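Local coordinates for ABC transporter sugar binding protein (PDB 3UOR), which probably binds maltose or a related sugar in the periplasm as the solute-binding component of an ABC transporter, as its maltose-binding relatives do, at residues P105-V110 / G133-V138; P118-P123 / R343-K348; W140-R145 / D363-V368; V329-H334 / W347-L352. All blocks are in the same frame, centred on the assembly; numbering follows the deposited sequence.

Interaction 1 (P105-V110 / G133-V138); sequences PMQPYV and GTLYGV
Leu135 and Met106 carry this contact, through one backbone bond and the leucine side chain. The amide of Met106 donates to Leu135 O at 2.8 Å in a nearly straight bond (170° at the hydrogen), and Pro105 CA adds a CH...O contact to the same oxygen at 3.4 Å. A water gives that oxygen a further partner: it donates to Leu135 O and accepts from Gln107 N, so one carbonyl serves two successive amides, Met106 directly and Gln107 through the water. Beneath this polar seam Leu135 CD2 packs 3.8 Å from Met106 CB and 3.7 Å from Val110 CG2, with Gln107 OE1 at its flank. The leucine CG stands anti to the backbone N (chi1 -172°), which carries the branch across to the helix. The Met106 chain bends at chi2 and chi3 and its end leads away from the 133-138 segment; its CG lies 3.6 Å from Gly137 N, against the Tyr136-Gly137 backbone. Pro105 meets the Tyr136 ring more loosely. Further out, Trp126 of helix 123-127 touches both Leu135 and Val110, while Trp318 of helix 314-324 packs on Val110 and Val138. Helix 107-111 is thus fastened to the beginning of strand 134-150, with helices 123-127 and 314-324 both packing on the contact.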
# COMPACT_ATOMS: atom_id res chain seq x y z
N PRO A 105 -18.51 -13.50 -5.13
CA PRO A 105 -19.02 -12.27 -4.51
C PRO A 105 -19.09 -12.43 -3.00
O PRO A 105 -19.59 -13.45 -2.52
CB PRO A 105 -20.43 -12.13 -5.09
CG PRO A 105 -20.38 -12.93 -6.39
CD PRO A 105 -19.46 -14.08 -6.09
N MET A 106 -18.60 -11.45 -2.26
CA MET A 106 -18.44 -11.59 -0.83
C MET A 106 -19.56 -10.95 -0.03
O MET A 106 -19.70 -11.23 1.15
CB MET A 106 -17.11 -10.98 -0.38
CG MET A 106 -15.90 -11.80 -0.76
SD MET A 106 -15.86 -13.31 0.19
CE MET A 106 -16.40 -14.40 -1.07
N GLN A 107 -20.34 -10.09 -0.65
CA GLN A 107 -21.33 -9.33 0.12
C GLN A 107 -22.34 -10.21 0.86
O GLN A 107 -22.69 -9.91 1.99
CB GLN A 107 -22.04 -8.28 -0.74
CG GLN A 107 -22.99 -7.37 0.05
CD GLN A 107 -22.36 -6.80 1.33
OE1 GLN A 107 -21.16 -6.52 1.38
NE2 GLN A 107 -23.19 -6.61 2.36
N PRO A 108 -22.79 -11.32 0.25
CA PRO A 108 -23.71 -12.23 0.95
C PRO A 108 -23.11 -12.83 2.23
O PRO A 108 -23.83 -13.06 3.20
CB PRO A 108 -23.98 -13.32 -0.09
CG PRO A 108 -23.76 -12.65 -1.40
CD PRO A 108 -22.62 -11.70 -1.16
N TYR A 109 -21.80 -13.08 2.24
CA TYR A 109 -21.15 -13.61 3.44
C TYR A 109 -20.96 -12.51 4.46
O TYR A 109 -21.13 -12.71 5.66
CB TYR A 109 -19.81 -14.27 3.09
CG TYR A 109 -19.94 -15.46 2.17
CD1 TYR A 109 -20.12 -16.75 2.68
CD2 TYR A 109 -19.89 -15.31 0.79
CE1 TYR A 109 -20.25 -17.84 1.83
CE2 TYR A 109 -20.01 -16.40 -0.07
CZ TYR A 109 -20.19 -17.66 0.46
OH TYR A 109 -20.32 -18.74 -0.38
N VAL A 110 -20.59 -11.32 3.99
CA VAL A 110 -20.31 -10.23 4.91
C VAL A 110 -21.61 -9.87 5.64
O VAL A 110 -21.62 -9.60 6.84
CB VAL A 110 -19.75 -8.99 4.18
CG1 VAL A 110 -19.75 -7.79 5.11
CG2 VAL A 110 -18.32 -9.28 3.65
N GLY A 133 -18.93 -1.90 -8.15
CA GLY A 133 -20.00 -1.92 -7.17
C GLY A 133 -20.24 -3.28 -6.52
O GLY A 133 -21.15 -3.42 -5.70
N THR A 134 -19.43 -4.27 -6.88
CA THR A 134 -19.59 -5.61 -6.31
C THR A 134 -18.39 -5.98 -5.43
O THR A 134 -17.25 -5.83 -5.85
CB THR A 134 -19.81 -6.67 -7.41
OG1 THR A 134 -21.01 -6.37 -8.14
CG2 THR A 134 -19.95 -8.06 -6.80
N LEU A 135 -18.65 -6.49 -4.23
CA LEU A 135 -17.58 -6.84 -3.30
C LEU A 135 -16.97 -8.19 -3.66
O LEU A 135 -17.68 -9.20 -3.70
CB LEU A 135 -18.10 -6.87 -1.86
CG LEU A 135 -17.03 -7.03 -0.77
CD1 LEU A 135 -16.19 -5.79 -0.66
CD2 LEU A 135 -17.64 -7.37 0.61
N TYR A 136 -15.66 -8.22 -3.89
CA TYR A 136 -15.01 -9.47 -4.29
C TYR A 136 -13.92 -9.97 -3.34
O TYR A 136 -13.25 -10.94 -3.64
CB TYR A 136 -14.42 -9.34 -5.69
CG TYR A 136 -15.46 -9.39 -6.78
CD1 TYR A 136 -16.09 -10.58 -7.10
CD2 TYR A 136 -15.81 -8.25 -7.48
CE1 TYR A 136 -17.05 -10.64 -8.11
CE2 TYR A 136 -16.77 -8.29 -8.49
CZ TYR A 136 -17.38 -9.49 -8.80
OH TYR A 136 -18.34 -9.53 -9.79
N GLY A 137 -13.72 -9.29 -2.23
CA GLY A 137 -12.74 -9.74 -1.26
C GLY A 137 -13.02 -9.13 0.10
O GLY A 137 -13.93 -8.31 0.26
N VAL A 138 -12.21 -9.50 1.08
CA VAL A 138 -12.22 -8.83 2.38
C VAL A 138 -10.80 -8.38 2.65
O VAL A 138 -9.86 -9.16 2.49
CB VAL A 138 -12.72 -9.77 3.51
CG1 VAL A 138 -12.64 -9.08 4.87
CG2 VAL A 138 -14.14 -10.24 3.23
O HOH W 1 -20.45 -9.17 -3.42

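Interaction 2 (P118-P123 / R343-K348); sequences PADYFP and RRSTWK
Asp120 and Arg343 meet at the tight centre of this contact, where a single carboxylate oxygen is gripped from two sides. Arg343 NE donates to the anti lone pair of Asp120 OD1 at 2.8 Å, a salt bridge lying near the guanidinium plane; on the syn side the same oxygen accepts from Ser345 OG at 2.8 Å and from Ser345 N at 3.2 Å. Such a concentration of donors would be expected to favour the charged carboxylate. The guanidinium lies over the Tyr121 ring, their planes 25° apart, with Tyr121 CE2 against one face, and Arg343 CB sits over the ring centre in a CH-pi contact, 4.0 Å from the centroid. Outside the segments, Arg343 NH1 is taken up by the carbonyls of Ile115 and Ser325. The backbones join through Arg344 N and Asp120 O at 2.7 Å, and Phe122 turns its edge to the face of Trp347 in an offset edge-to-face pair with planes at 70°.

The other side is looser. Arg344 NH1 reaches Ala119 O through a bent bond (136°), a water links it to Asp120 OD2, and Lys348 NZ makes only a long ion pair with that oxygen; Arg344 NE is engaged by Glu366. Asp120, Arg343 and Lys348 form a salt-bridge network beside the single beta bridge between Tyr121 and Arg343, tying a short 3-10 turn to the start of the weakly bonded helix 344-348.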
# COMPACT_ATOMS: atom_id res chain seq x y z
N PRO A 118 -18.62 -4.04 7.69
CA PRO A 118 -17.95 -3.13 6.76
C PRO A 118 -17.75 -1.75 7.34
O PRO A 118 -16.77 -1.09 7.01
CB PRO A 118 -18.91 -3.06 5.58
CG PRO A 118 -19.69 -4.35 5.66
CD PRO A 118 -19.88 -4.57 7.13
N ALA A 119 -18.66 -1.30 8.20
CA ALA A 119 -18.55 0.05 8.75
C ALA A 119 -17.33 0.20 9.65
O ALA A 119 -16.91 1.31 9.96
CB ALA A 119 -19.84 0.44 9.51
N ASP A 120 -16.76 -0.92 10.10
CA ASP A 120 -15.60 -0.86 10.99
C ASP A 120 -14.28 -0.85 10.21
O ASP A 120 -13.20 -0.71 10.79
CB ASP A 120 -15.63 -2.04 11.97
CG ASP A 120 -14.56 -1.95 13.04
OD1 ASP A 120 -13.85 -2.97 13.26
OD2 ASP A 120 -14.42 -0.87 13.67
N TYR A 121 -14.36 -1.02 8.88
CA TYR A 121 -13.16 -1.05 8.04
C TYR A 121 -12.84 0.34 7.49
O TYR A 121 -13.73 1.11 7.13
CB TYR A 121 -13.35 -2.03 6.87
CG TYR A 121 -13.17 -3.48 7.26
CD1 TYR A 121 -12.02 -4.17 6.92
CD2 TYR A 121 -14.13 -4.16 8.01
CE1 TYR A 121 -11.84 -5.48 7.28
CE2 TYR A 121 -13.96 -5.48 8.37
CZ TYR A 121 -12.82 -6.14 8.01
OH TYR A 121 -12.61 -7.46 8.35
N PHE A 122 -11.56 0.68 7.42
CA PHE A 122 -11.22 1.98 6.86
C PHE A 122 -11.82 2.08 5.46
O PHE A 122 -11.73 1.13 4.68
CB PHE A 122 -9.71 2.20 6.89
CG PHE A 122 -9.11 2.10 8.27
CD1 PHE A 122 -9.35 3.09 9.21
CD2 PHE A 122 -8.33 1.02 8.63
CE1 PHE A 122 -8.81 3.02 10.49
CE2 PHE A 122 -7.78 0.93 9.91
CZ PHE A 122 -8.04 1.93 10.85
N PRO A 123 -12.49 3.19 5.16
CA PRO A 123 -13.31 3.23 3.93
C PRO A 123 -12.47 3.09 2.66
O PRO A 123 -12.88 2.36 1.77
CB PRO A 123 -14.01 4.60 4.01
CG PRO A 123 -13.16 5.42 4.96
CD PRO A 123 -12.61 4.42 5.96
N ARG A 343 -9.03 -2.68 10.12
CA ARG A 343 -10.29 -2.26 10.78
C ARG A 343 -10.08 -1.52 12.10
O ARG A 343 -9.13 -1.77 12.81
CB ARG A 343 -11.25 -3.45 10.96
CG ARG A 343 -10.72 -4.62 11.76
CD ARG A 343 -11.70 -5.81 11.80
NE ARG A 343 -13.04 -5.40 12.22
CZ ARG A 343 -14.05 -6.26 12.41
NH1 ARG A 343 -13.86 -7.57 12.25
NH2 ARG A 343 -15.25 -5.80 12.76
N ARG A 344 -10.99 -0.60 12.42
CA ARG A 344 -10.80 0.27 13.57
C ARG A 344 -10.76 -0.48 14.88
O ARG A 344 -10.04 -0.09 15.79
CB ARG A 344 -11.91 1.30 13.66
CG ARG A 344 -11.95 2.17 12.47
CD ARG A 344 -12.61 3.46 12.77
NE ARG A 344 -12.72 4.19 11.52
CZ ARG A 344 -13.64 3.92 10.61
NH1 ARG A 344 -14.54 2.97 10.84
NH2 ARG A 344 -13.68 4.61 9.48
N SER A 345 -11.54 -1.54 14.99
CA SER A 345 -11.63 -2.17 16.29
C SER A 345 -10.34 -2.90 16.65
O SER A 345 -9.99 -3.00 17.82
CB SER A 345 -12.90 -3.04 16.43
OG SER A 345 -12.87 -4.16 15.58
N THR A 346 -9.60 -3.37 15.66
CA THR A 346 -8.31 -3.97 15.97
C THR A 346 -7.37 -2.90 16.49
O THR A 346 -6.55 -3.15 17.36
CB THR A 346 -7.67 -4.62 14.76
OG1 THR A 346 -8.60 -5.52 14.18
CG2 THR A 346 -6.43 -5.40 15.18
N TRP A 347 -7.52 -1.69 15.95
CA TRP A 347 -6.68 -0.56 16.34
C TRP A 347 -6.98 -0.07 17.75
O TRP A 347 -6.17 0.62 18.34
CB TRP A 347 -6.79 0.59 15.33
CG TRP A 347 -5.89 0.34 14.12
CD1 TRP A 347 -6.22 -0.30 12.97
CD2 TRP A 347 -4.50 0.69 14.00
NE1 TRP A 347 -5.14 -0.36 12.13
CE2 TRP A 347 -4.06 0.24 12.74
CE3 TRP A 347 -3.59 1.36 14.83
CZ2 TRP A 347 -2.76 0.44 12.29
CZ3 TRP A 347 -2.30 1.55 14.38
CH2 TRP A 347 -1.89 1.09 13.12
N LYS A 348 -8.15 -0.45 18.28
CA LYS A 348 -8.52 -0.03 19.64
C LYS A 348 -7.94 -0.96 20.70
O LYS A 348 -7.87 -0.61 21.87
CB LYS A 348 -10.04 0.07 19.80
CG LYS A 348 -10.68 1.21 19.00
CD LYS A 348 -12.19 1.09 18.99
CE LYS A 348 -12.80 1.68 17.72
NZ LYS A 348 -13.89 0.80 17.14
O HOH W 2 -15.51 1.61 13.46

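Interaction 3 (W140-R145 / D363-V368); sequences WYVDTR and DQLERV
Thr144 and Gln364, with Leu365 close behind them, account for most of the surface buried here, and they divide the work between polar and apolar contact. The Gln364 amide nitrogen serves two acceptors at once: NE2 donates to Thr144 OG1 at 2.9 Å and, in a nearly straight bond (171°), to Arg145 O at 2.9 Å. Both acceptors lie close to the amide plane, although the carbonyl of Arg145 is approached from above its own plane. Stretched out beyond CG, the glutamine chain carries the amide from helix 359-364 to Thr144 and Arg145. At the other end of the amide, OE1 accepts from the backbone N of Leu289, so the group is bonded at both ends and its rotation is fixed. Thr144 OG1 is also hydrogen-bonded to the carbonyl of Ile299, and Val368 CG1 lies against it at 3.5 Å. Leu365 supplies the apolar part: its CD2 runs past Val142 CG1 at 3.5 Å and touches Thr144 CG2 at 3.9 Å. Behind the strand, Arg145 pairs side-on with Asp143 within its own segment. The chemistry implies a buried junction between the middle of strand 134-150 and the 363-368 segment, which includes Gln364 of helix 359-364: one amide, bonded at both NE2 and OE1, joins strand and helix, with the methyls of Leu365, Val142 and Thr144 packed beside it.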
# COMPACT_ATOMS: atom_id res chain seq x y z
N TRP A 140 -7.36 -7.89 4.15
CA TRP A 140 -6.67 -8.66 5.18
C TRP A 140 -5.70 -7.78 5.98
O TRP A 140 -5.79 -7.71 7.20
CB TRP A 140 -5.94 -9.83 4.53
CG TRP A 140 -5.27 -10.75 5.48
CD1 TRP A 140 -5.48 -10.85 6.82
CD2 TRP A 140 -4.27 -11.73 5.15
NE1 TRP A 140 -4.65 -11.82 7.36
CE2 TRP A 140 -3.91 -12.38 6.35
CE3 TRP A 140 -3.64 -12.11 3.96
CZ2 TRP A 140 -2.95 -13.38 6.39
CZ3 TRP A 140 -2.69 -13.11 4.00
CH2 TRP A 140 -2.36 -13.74 5.21
N TYR A 141 -4.78 -7.12 5.30
CA TYR A 141 -3.91 -6.17 6.00
C TYR A 141 -3.56 -5.05 5.02
O TYR A 141 -3.76 -5.19 3.82
CB TYR A 141 -2.63 -6.85 6.50
CG TYR A 141 -1.73 -7.37 5.40
CD1 TYR A 141 -0.81 -6.54 4.77
CD2 TYR A 141 -1.82 -8.68 4.98
CE1 TYR A 141 -0.00 -7.02 3.76
CE2 TYR A 141 -1.03 -9.17 3.99
CZ TYR A 141 -0.12 -8.34 3.38
OH TYR A 141 0.66 -8.86 2.38
N VAL A 142 -3.05 -3.95 5.54
CA VAL A 142 -2.90 -2.74 4.75
C VAL A 142 -1.43 -2.32 4.70
O VAL A 142 -0.73 -2.36 5.71
CB VAL A 142 -3.71 -1.57 5.34
CG1 VAL A 142 -3.70 -0.36 4.41
CG2 VAL A 142 -5.13 -2.00 5.60
N ASP A 143 -0.98 -1.96 3.51
CA ASP A 143 0.33 -1.37 3.33
C ASP A 143 0.09 0.07 2.92
O ASP A 143 -0.58 0.33 1.93
CB ASP A 143 1.09 -2.13 2.25
CG ASP A 143 2.38 -1.44 1.83
OD1 ASP A 143 2.75 -0.41 2.43
OD2 ASP A 143 3.01 -1.94 0.89
N THR A 144 0.60 1.02 3.69
CA THR A 144 0.58 2.41 3.26
C THR A 144 1.93 3.04 3.63
O THR A 144 2.65 2.50 4.46
CB THR A 144 -0.60 3.18 3.87
OG1 THR A 144 -0.71 4.47 3.24
CG2 THR A 144 -0.38 3.38 5.35
N ARG A 145 2.26 4.17 3.00
CA ARG A 145 3.60 4.76 3.13
C ARG A 145 3.53 6.12 3.80
O ARG A 145 2.69 6.94 3.46
CB ARG A 145 4.23 4.92 1.73
CG ARG A 145 4.22 3.61 0.91
CD ARG A 145 4.90 2.49 1.69
NE ARG A 145 4.74 1.19 1.04
CZ ARG A 145 5.45 0.79 -0.02
NH1 ARG A 145 6.37 1.59 -0.55
NH2 ARG A 145 5.23 -0.41 -0.55
N ASP A 363 -3.61 6.41 12.13
CA ASP A 363 -4.23 7.68 11.74
C ASP A 363 -4.35 7.83 10.20
O ASP A 363 -5.39 8.29 9.68
CB ASP A 363 -3.43 8.85 12.31
CG ASP A 363 -4.07 10.20 12.02
OD1 ASP A 363 -5.11 10.51 12.61
OD2 ASP A 363 -3.52 10.94 11.20
N GLN A 364 -3.30 7.47 9.47
CA GLN A 364 -3.30 7.68 8.00
C GLN A 364 -4.33 6.79 7.30
O GLN A 364 -4.91 7.17 6.28
CB GLN A 364 -1.91 7.42 7.40
CG GLN A 364 -1.84 7.73 5.88
CD GLN A 364 -0.41 7.89 5.39
OE1 GLN A 364 0.31 8.76 5.85
NE2 GLN A 364 -0.00 7.04 4.45
N LEU A 365 -4.55 5.60 7.87
CA LEU A 365 -5.52 4.65 7.33
C LEU A 365 -6.90 5.27 7.20
O LEU A 365 -7.70 4.81 6.38
CB LEU A 365 -5.58 3.37 8.16
CG LEU A 365 -4.29 2.55 8.05
CD1 LEU A 365 -4.44 1.20 8.72
CD2 LEU A 365 -3.96 2.36 6.60
N GLU A 366 -7.19 6.32 7.96
CA GLU A 366 -8.51 6.94 7.86
C GLU A 366 -8.64 7.69 6.55
O GLU A 366 -9.74 8.05 6.16
CB GLU A 366 -8.76 7.93 9.01
CG GLU A 366 -8.94 7.30 10.37
CD GLU A 366 -10.26 6.54 10.51
OE1 GLU A 366 -11.11 6.61 9.59
OE2 GLU A 366 -10.45 5.86 11.56
N ARG A 367 -7.51 7.93 5.87
CA ARG A 367 -7.50 8.80 4.70
C ARG A 367 -7.02 8.12 3.41
O ARG A 367 -7.10 8.72 2.32
CB ARG A 367 -6.66 10.06 5.00
CG ARG A 367 -7.23 10.95 6.13
CD ARG A 367 -6.33 12.19 6.37
NE ARG A 367 -4.99 11.81 6.85
CZ ARG A 367 -4.70 11.59 8.13
NH1 ARG A 367 -5.66 11.71 9.05
NH2 ARG A 367 -3.47 11.25 8.50
N VAL A 368 -6.54 6.88 3.50
CA VAL A 368 -6.01 6.20 2.32
C VAL A 368 -7.10 6.06 1.27
O VAL A 368 -8.28 5.97 1.61
CB VAL A 368 -5.35 4.84 2.65
CG1 VAL A 368 -4.14 5.05 3.54
CG2 VAL A 368 -6.36 3.91 3.29

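Interaction 4 (V329-H334 / W347-L352); sequences VQARFH and WKLPSL
Ala331 and His334, one helical turn apart, are the residues of helix 327-337 that meet the segment 347-352. Ala331 comes first: its CB points across and lies 3.9 Å from Leu349 CD1, with Leu352 CD1 more distant at 4.4 Å. Its small methyl lets the two backbones come near, Ala331 CA standing 6.8 Å from Ser351 CA. Three residues on, His334 presents its imidazole face to Leu352. The CD2 methyl sits over the ring centre, 3.6 Å from the centroid and 9° off the normal, a well-aligned CH-pi contact. A chi1 of 176° turns the imidazole away from the backbone N, and the ring swings out from the helix to meet the leucine. On the imidazole edge a water lies in the ring plane, hydrogen-bonded to His334 ND1 at 2.9 Å and to Ser351 OG at 2.8 Å, so a polar bridge runs beside the apolar one. Leu352 CD2 also covers part of a Trp347 face, which places the methyl between imidazole and indole. In the wider fold, helix 327-337 turns its Phe333 toward helix 39-52 and Trp140 of strand 134-150, and its Val329 toward helix 314-324, leaving Ala331 and His334 to receive the short helix 350-353.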
# COMPACT_ATOMS: atom_id res chain seq x y z
N VAL A 329 -7.11 -11.78 16.36
CA VAL A 329 -6.25 -12.49 15.43
C VAL A 329 -5.40 -11.48 14.63
O VAL A 329 -4.21 -11.70 14.40
CB VAL A 329 -7.07 -13.38 14.53
CG1 VAL A 329 -6.18 -14.05 13.50
CG2 VAL A 329 -7.78 -14.41 15.38
N GLN A 330 -6.01 -10.37 14.26
CA GLN A 330 -5.34 -9.35 13.48
C GLN A 330 -4.23 -8.67 14.30
O GLN A 330 -3.14 -8.39 13.78
CB GLN A 330 -6.35 -8.32 12.95
CG GLN A 330 -7.41 -8.89 12.01
CD GLN A 330 -8.16 -7.79 11.25
OE1 GLN A 330 -8.28 -6.66 11.72
NE2 GLN A 330 -8.63 -8.12 10.06
N ALA A 331 -4.52 -8.39 15.57
CA ALA A 331 -3.52 -7.86 16.51
C ALA A 331 -2.31 -8.80 16.59
O ALA A 331 -1.16 -8.35 16.62
CB ALA A 331 -4.13 -7.68 17.90
N ARG A 332 -2.57 -10.09 16.62
CA ARG A 332 -1.52 -11.09 16.74
C ARG A 332 -0.66 -11.03 15.47
O ARG A 332 0.58 -11.05 15.53
CB ARG A 332 -2.16 -12.47 16.88
CG ARG A 332 -1.43 -13.46 17.75
CD ARG A 332 -2.30 -14.72 17.94
NE ARG A 332 -3.23 -14.60 19.08
CZ ARG A 332 -4.51 -14.98 19.07
NH1 ARG A 332 -5.07 -15.53 17.98
NH2 ARG A 332 -5.24 -14.82 20.17
N PHE A 333 -1.34 -10.95 14.33
CA PHE A 333 -0.68 -10.86 13.04
C PHE A 333 0.21 -9.64 12.98
O PHE A 333 1.36 -9.72 12.53
CB PHE A 333 -1.74 -10.78 11.95
CG PHE A 333 -1.23 -11.05 10.56
CD1 PHE A 333 -0.68 -12.28 10.24
CD2 PHE A 333 -1.38 -10.11 9.56
CE1 PHE A 333 -0.24 -12.55 8.96
CE2 PHE A 333 -0.93 -10.37 8.27
CZ PHE A 333 -0.36 -11.60 7.97
N HIS A 334 -0.31 -8.50 13.44
CA HIS A 334 0.49 -7.27 13.48
C HIS A 334 1.71 -7.44 14.40
O HIS A 334 2.82 -7.01 14.07
CB HIS A 334 -0.36 -6.10 13.97
CG HIS A 334 0.41 -4.83 14.13
ND1 HIS A 334 0.95 -4.43 15.33
CD2 HIS A 334 0.74 -3.87 13.23
CE1 HIS A 334 1.57 -3.27 15.18
NE2 HIS A 334 1.45 -2.90 13.91
N TRP A 347 -7.52 -1.69 15.95
CA TRP A 347 -6.68 -0.56 16.34
C TRP A 347 -6.98 -0.07 17.75
O TRP A 347 -6.17 0.62 18.34
CB TRP A 347 -6.79 0.59 15.33
CG TRP A 347 -5.89 0.34 14.12
CD1 TRP A 347 -6.22 -0.30 12.97
CD2 TRP A 347 -4.50 0.69 14.00
NE1 TRP A 347 -5.14 -0.36 12.13
CE2 TRP A 347 -4.06 0.24 12.74
CE3 TRP A 347 -3.59 1.36 14.83
CZ2 TRP A 347 -2.76 0.44 12.29
CZ3 TRP A 347 -2.30 1.55 14.38
CH2 TRP A 347 -1.89 1.09 13.12
N LYS A 348 -8.15 -0.45 18.28
CA LYS A 348 -8.52 -0.03 19.64
C LYS A 348 -7.94 -0.96 20.70
O LYS A 348 -7.87 -0.61 21.87
CB LYS A 348 -10.04 0.07 19.80
CG LYS A 348 -10.68 1.21 19.00
CD LYS A 348 -12.19 1.09 18.99
CE LYS A 348 -12.80 1.68 17.72
NZ LYS A 348 -13.89 0.80 17.14
N LEU A 349 -7.53 -2.16 20.30
CA LEU A 349 -6.89 -3.10 21.23
C LEU A 349 -5.61 -2.51 21.80
O LEU A 349 -4.83 -1.88 21.08
CB LEU A 349 -6.63 -4.45 20.55
CG LEU A 349 -7.90 -5.18 20.12
CD1 LEU A 349 -7.57 -6.42 19.32
CD2 LEU A 349 -8.74 -5.56 21.37
N PRO A 350 -5.38 -2.69 23.10
CA PRO A 350 -4.22 -2.05 23.74
C PRO A 350 -2.88 -2.35 23.04
O PRO A 350 -2.03 -1.48 22.94
CB PRO A 350 -4.25 -2.62 25.16
CG PRO A 350 -5.72 -2.91 25.40
CD PRO A 350 -6.24 -3.39 24.07
N SER A 351 -2.71 -3.58 22.57
CA SER A 351 -1.57 -3.98 21.75
C SER A 351 -1.20 -2.90 20.69
O SER A 351 -0.03 -2.55 20.51
CB SER A 351 -1.93 -5.32 21.08
OG SER A 351 -0.91 -5.81 20.23
N LEU A 352 -2.21 -2.38 19.99
CA LEU A 352 -2.00 -1.39 18.93
C LEU A 352 -2.14 0.04 19.42
O LEU A 352 -1.35 0.91 19.07
CB LEU A 352 -2.97 -1.65 17.78
CG LEU A 352 -2.44 -2.68 16.77
CD1 LEU A 352 -3.49 -3.61 16.30
CD2 LEU A 352 -1.77 -1.97 15.60
O HOH W 3 0.70 -5.60 17.99

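The four contacts follow the chain from helix 107-111 to the 363-368 segment at helix 359-364. Interactions 1 and 3 both use strand 134-150, with centres about 20 Å apart, and come in series. Interaction 2 crosses both, since its segments alternate with theirs; its centre lies about 17 Å from that of interaction 1 and 11 Å from that of interaction 3, which it touches through the Arg344-Glu366 salt bridge. Interaction 4 shares Trp347 and Lys348 with interaction 2 and is nested within the loop closed by interaction 3. Interactions 1 and 4 are local in sequence; 2 and 3 tie late residues to early ones, as expected of a solute-binding protein whose chain passes repeatedly between its lobes.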